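Local coordinates for protein thioredoxin peroxidase 2 (PDB 2C0D) that probably reduces hydrogen peroxide and organic hydroperoxides to water and alcohols, as a thioredoxin-dependent mitochondrial 2-Cys peroxiredoxin of the malaria parasite, at residues K29-F34 with V48-F53; F34-L39 with T123-I128. One frame throughout, in Å; residues are numbered along the deposited sequence.

Contact 1: residues K29-F34 with V48-F53; sequences KKAYNF and VDLSSF
F34 and L50 make the apolar half of this contact. L50 sets its CB over one face of the F34 ring, toward the rim, and both its methyls, CD1 and CD2, lie 4.0 Å from F34 CE2. Leucine suits the place because its fork lays two methyls against the ring, while CD2 also meets A31 CB at 4.0 Å and lies 3.4 Å from Y32 O. V48 runs beside the phenylalanine and brings CG1 obliquely to F34 CE1. The ring reaches both residues because F34 CG sits between its own backbone N and carbonyl carbon (chi1 56°).

One backbone bond ties the segments: L50 N gives its hydrogen to F34 O at 3.3 Å. Beyond it, N33 extends with CG anti to the backbone N (chi1 -176°) and offers OD1 to S51 N, 2.9 Å away but weakly bonded (127°). The same N-H serves D49 OD1 in an Asx turn, and S51 OG joins it from the same face of the carboxylate. Amide and carboxylate planes are nearly parallel.

N33 OD1 and D49 OD1, both acceptors, stand 3.1 Å apart; the S51 N-H directed between them probably offsets some of their repulsion. The chemistry thus divides into a buried hydrocarbon layer and a polar cluster around exposed N33, where the strand 45-49 gives way to a turn.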
# COMPACT_ATOMS: atom_id res chain seq x y z
N LYS B 29 6.61 -10.48 -7.38
CA LYS B 29 6.33 -11.85 -7.78
C LYS B 29 5.24 -11.86 -8.85
O LYS B 29 4.57 -10.82 -9.09
CB LYS B 29 5.99 -12.70 -6.55
CG LYS B 29 7.14 -12.77 -5.48
N LYS B 30 5.10 -13.00 -9.52
CA LYS B 30 4.07 -13.17 -10.56
C LYS B 30 2.68 -13.20 -9.93
O LYS B 30 2.43 -13.98 -9.01
CB LYS B 30 4.28 -14.45 -11.36
CG LYS B 30 5.33 -14.36 -12.49
CD LYS B 30 4.93 -13.32 -13.54
CE LYS B 30 4.11 -13.91 -14.66
NZ LYS B 30 4.91 -13.84 -15.92
N ALA B 31 1.77 -12.42 -10.49
CA ALA B 31 0.43 -12.28 -9.93
C ALA B 31 -0.36 -13.60 -10.08
O ALA B 31 -0.22 -14.30 -11.07
CB ALA B 31 -0.29 -11.16 -10.64
N TYR B 32 -1.18 -13.89 -9.09
CA TYR B 32 -2.09 -15.02 -9.16
C TYR B 32 -3.05 -14.85 -10.32
O TYR B 32 -3.82 -13.88 -10.38
CB TYR B 32 -2.86 -15.13 -7.83
CG TYR B 32 -3.95 -16.20 -7.85
CD1 TYR B 32 -3.62 -17.57 -7.91
CD2 TYR B 32 -5.29 -15.85 -7.79
CE1 TYR B 32 -4.62 -18.57 -7.92
CE2 TYR B 32 -6.31 -16.86 -7.78
CZ TYR B 32 -5.95 -18.20 -7.85
OH TYR B 32 -6.92 -19.21 -7.85
N ASN B 33 -3.00 -15.82 -11.24
CA ASN B 33 -3.77 -15.77 -12.46
C ASN B 33 -5.14 -16.41 -12.27
O ASN B 33 -5.30 -17.60 -12.47
CB ASN B 33 -2.99 -16.52 -13.56
CG ASN B 33 -3.65 -16.46 -14.92
OD1 ASN B 33 -4.55 -15.64 -15.19
ND2 ASN B 33 -3.19 -17.36 -15.82
N PHE B 34 -6.13 -15.62 -11.92
CA PHE B 34 -7.45 -16.19 -11.64
C PHE B 34 -8.29 -16.32 -12.88
O PHE B 34 -8.02 -15.69 -13.91
CB PHE B 34 -8.18 -15.33 -10.61
CG PHE B 34 -8.31 -13.89 -11.00
CD1 PHE B 34 -9.40 -13.45 -11.76
CD2 PHE B 34 -7.37 -12.95 -10.57
CE1 PHE B 34 -9.52 -12.11 -12.09
CE2 PHE B 34 -7.49 -11.62 -10.89
CZ PHE B 34 -8.58 -11.20 -11.65
N VAL B 48 -13.43 -13.71 -16.86
CA VAL B 48 -12.31 -12.78 -16.68
C VAL B 48 -11.10 -13.60 -16.31
O VAL B 48 -11.10 -14.30 -15.32
CB VAL B 48 -12.58 -11.77 -15.53
CG1 VAL B 48 -11.39 -10.82 -15.35
CG2 VAL B 48 -13.88 -11.00 -15.82
N ASP B 49 -10.07 -13.48 -17.14
CA ASP B 49 -8.86 -14.26 -17.04
C ASP B 49 -7.72 -13.26 -16.96
O ASP B 49 -7.50 -12.54 -17.93
CB ASP B 49 -8.74 -15.09 -18.33
CG ASP B 49 -7.47 -15.91 -18.40
OD1 ASP B 49 -6.72 -15.97 -17.39
OD2 ASP B 49 -7.22 -16.50 -19.50
N LEU B 50 -7.00 -13.23 -15.85
CA LEU B 50 -5.96 -12.20 -15.67
C LEU B 50 -4.92 -12.32 -16.78
O LEU B 50 -4.42 -11.31 -17.29
CB LEU B 50 -5.29 -12.29 -14.30
CG LEU B 50 -4.54 -11.02 -13.87
CD1 LEU B 50 -5.55 -9.84 -13.84
CD2 LEU B 50 -3.89 -11.22 -12.49
N SER B 51 -4.62 -13.56 -17.17
CA SER B 51 -3.55 -13.77 -18.13
C SER B 51 -3.87 -13.20 -19.50
O SER B 51 -2.95 -12.95 -20.29
CB SER B 51 -3.13 -15.24 -18.24
OG SER B 51 -4.16 -16.01 -18.79
N SER B 52 -5.14 -12.91 -19.76
CA SER B 52 -5.51 -12.30 -21.04
C SER B 52 -4.94 -10.89 -21.25
O SER B 52 -4.85 -10.43 -22.39
CB SER B 52 -7.03 -12.28 -21.26
OG SER B 52 -7.68 -11.34 -20.43
N PHE B 53 -4.56 -10.22 -20.17
CA PHE B 53 -4.06 -8.85 -20.27
C PHE B 53 -2.54 -8.80 -20.47
O PHE B 53 -1.97 -7.74 -20.76
CB PHE B 53 -4.50 -8.04 -19.04
CG PHE B 53 -6.01 -7.98 -18.88
CD1 PHE B 53 -6.77 -7.17 -19.73
CD2 PHE B 53 -6.66 -8.76 -17.93
CE1 PHE B 53 -8.16 -7.11 -19.62
CE2 PHE B 53 -8.09 -8.70 -17.79
CZ PHE B 53 -8.83 -7.87 -18.66

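Contact 2: residues F34-L39 with T123-I128; sequences FTAQGL and TLVSDI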
# COMPACT_ATOMS: atom_id res chain seq x y z
N PHE B 34 -6.13 -15.62 -11.92
CA PHE B 34 -7.45 -16.19 -11.64
C PHE B 34 -8.29 -16.32 -12.88
O PHE B 34 -8.02 -15.69 -13.91
CB PHE B 34 -8.18 -15.33 -10.61
CG PHE B 34 -8.31 -13.89 -11.00
CD1 PHE B 34 -9.40 -13.45 -11.76
CD2 PHE B 34 -7.37 -12.95 -10.57
CE1 PHE B 34 -9.52 -12.11 -12.09
CE2 PHE B 34 -7.49 -11.62 -10.89
CZ PHE B 34 -8.58 -11.20 -11.65
N THR B 35 -9.33 -17.15 -12.78
CA THR B 35 -10.41 -17.19 -13.75
C THR B 35 -11.72 -17.11 -12.94
O THR B 35 -11.92 -17.86 -11.95
CB THR B 35 -10.40 -18.44 -14.68
OG1 THR B 35 -9.17 -18.49 -15.43
CG2 THR B 35 -11.54 -18.36 -15.68
N ALA B 36 -12.58 -16.17 -13.31
CA ALA B 36 -13.80 -15.96 -12.53
C ALA B 36 -14.81 -15.33 -13.46
O ALA B 36 -14.44 -14.78 -14.49
CB ALA B 36 -13.54 -15.01 -11.33
N GLN B 37 -16.08 -15.41 -13.10
CA GLN B 37 -17.08 -14.66 -13.87
C GLN B 37 -17.05 -13.21 -13.48
O GLN B 37 -16.80 -12.86 -12.31
CB GLN B 37 -18.49 -15.21 -13.60
CG GLN B 37 -18.69 -16.63 -14.08
CD GLN B 37 -20.14 -17.01 -14.03
OE1 GLN B 37 -20.78 -16.88 -12.99
NE2 GLN B 37 -20.70 -17.45 -15.17
N GLY B 38 -17.29 -12.36 -14.47
CA GLY B 38 -17.37 -10.94 -14.21
C GLY B 38 -18.58 -10.36 -14.92
O GLY B 38 -19.16 -11.00 -15.82
N LEU B 39 -18.97 -9.17 -14.49
CA LEU B 39 -20.08 -8.46 -15.08
C LEU B 39 -19.45 -7.23 -15.73
O LEU B 39 -18.86 -6.38 -15.03
CB LEU B 39 -21.08 -8.09 -13.98
CG LEU B 39 -22.38 -7.36 -14.35
CD1 LEU B 39 -23.27 -8.30 -15.21
CD2 LEU B 39 -23.15 -6.85 -13.08
N THR B 123 -15.35 -3.63 -15.30
CA THR B 123 -15.78 -4.97 -14.92
C THR B 123 -15.71 -5.24 -13.41
O THR B 123 -14.71 -4.91 -12.75
CB THR B 123 -14.92 -6.00 -15.67
OG1 THR B 123 -15.15 -5.82 -17.08
CG2 THR B 123 -15.26 -7.47 -15.25
N LEU B 124 -16.78 -5.85 -12.87
CA LEU B 124 -16.86 -6.28 -11.48
C LEU B 124 -16.77 -7.82 -11.45
O LEU B 124 -17.55 -8.52 -12.13
CB LEU B 124 -18.17 -5.81 -10.84
CG LEU B 124 -18.42 -4.28 -10.81
CD1 LEU B 124 -19.79 -4.04 -10.16
CD2 LEU B 124 -17.36 -3.58 -9.96
N VAL B 125 -15.80 -8.33 -10.71
CA VAL B 125 -15.50 -9.75 -10.74
C VAL B 125 -16.04 -10.41 -9.49
O VAL B 125 -15.86 -9.91 -8.36
CB VAL B 125 -13.96 -9.96 -10.71
CG1 VAL B 125 -13.61 -11.47 -10.73
CG2 VAL B 125 -13.36 -9.26 -11.90
N SER B 126 -16.64 -11.58 -9.69
CA SER B 126 -17.17 -12.35 -8.57
C SER B 126 -16.21 -13.43 -8.06
O SER B 126 -16.04 -14.50 -8.71
CB SER B 126 -18.51 -12.96 -8.97
OG SER B 126 -19.51 -11.98 -8.85
N ASP B 127 -15.59 -13.17 -6.91
CA ASP B 127 -14.66 -14.13 -6.27
C ASP B 127 -15.46 -15.13 -5.38
O ASP B 127 -15.27 -15.20 -4.16
CB ASP B 127 -13.61 -13.38 -5.44
CG ASP B 127 -12.58 -14.30 -4.78
OD1 ASP B 127 -12.35 -15.44 -5.27
OD2 ASP B 127 -11.93 -13.84 -3.81
N ILE B 128 -16.37 -15.88 -6.02
CA ILE B 128 -17.37 -16.61 -5.22
C ILE B 128 -16.78 -17.79 -4.48
O ILE B 128 -17.35 -18.19 -3.46
CB ILE B 128 -18.60 -17.10 -6.00
CG1 ILE B 128 -18.16 -17.87 -7.24
CG2 ILE B 128 -19.66 -15.95 -6.13
CD1 ILE B 128 -19.30 -18.71 -7.76
O HOH W 1 -16.99 -16.33 -10.53
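G38 and V125 bring their backbones unusually close, with only 4.1 Å between G38 CA and V125 CA in an antiparallel non-hydrogen-bonded pair. Glycine suits this place because, having no side chain, it lets its CA settle 3.2 Å from L124 O in a CH...O contact, with T123 CG2 alongside. Next along, L39 and L124 form a hydrogen-bonded pair, L39 N giving to L124 O at 2.8 Å and L124 N to L39 O at 3.0 Å. On the other side of the glycine, S126 N bonds almost linearly (172°) to Q37 O. The return link from Q37 N to S126 O goes through a water that accepts from the amide and donates to the carbonyl; it stands in for the direct bond, since Q37 N and S126 O are too far apart to bond.

Strand 35-39 belongs to the N-terminal hairpin with 45-49 that peroxiredoxins add to their thioredoxin fold. Strand 123-126 receives it antiparallel, and pairs in parallel with 91-97 on its other edge.

On the face that carries V125, the small A36 lets CB come to 3.6 Å from V125 CG1, which the valine presents by holding this branch anti to the backbone N (chi1 180°). F34 CE1 approaches the same methyl obliquely at 4.4 Å. The opposite face carries L39 and L124; there L39 packs against L105 and K108 of helix 101-109.

How the contacts relate
From the N terminus the chain enters as the loop 29-34 and passes at F34 into strand 35-39, so that residue serves both contacts. After the hairpin turn, strand 45-49 returns beside 35-39, and contact 1 closes this short loop of 13 intervening residues. The chain then travels through strand 58-63, the helices after it and strand 91-97 before contact 2 closes a far longer loop of 83 residues at strand 123-126. The segments alternate, so the closures cross rather than nest. They meet where V48 N probably bonds to A36 O and V48 CG2 packs on T123 CG2, joining the entering loop and the hairpin to the rest of the sheet.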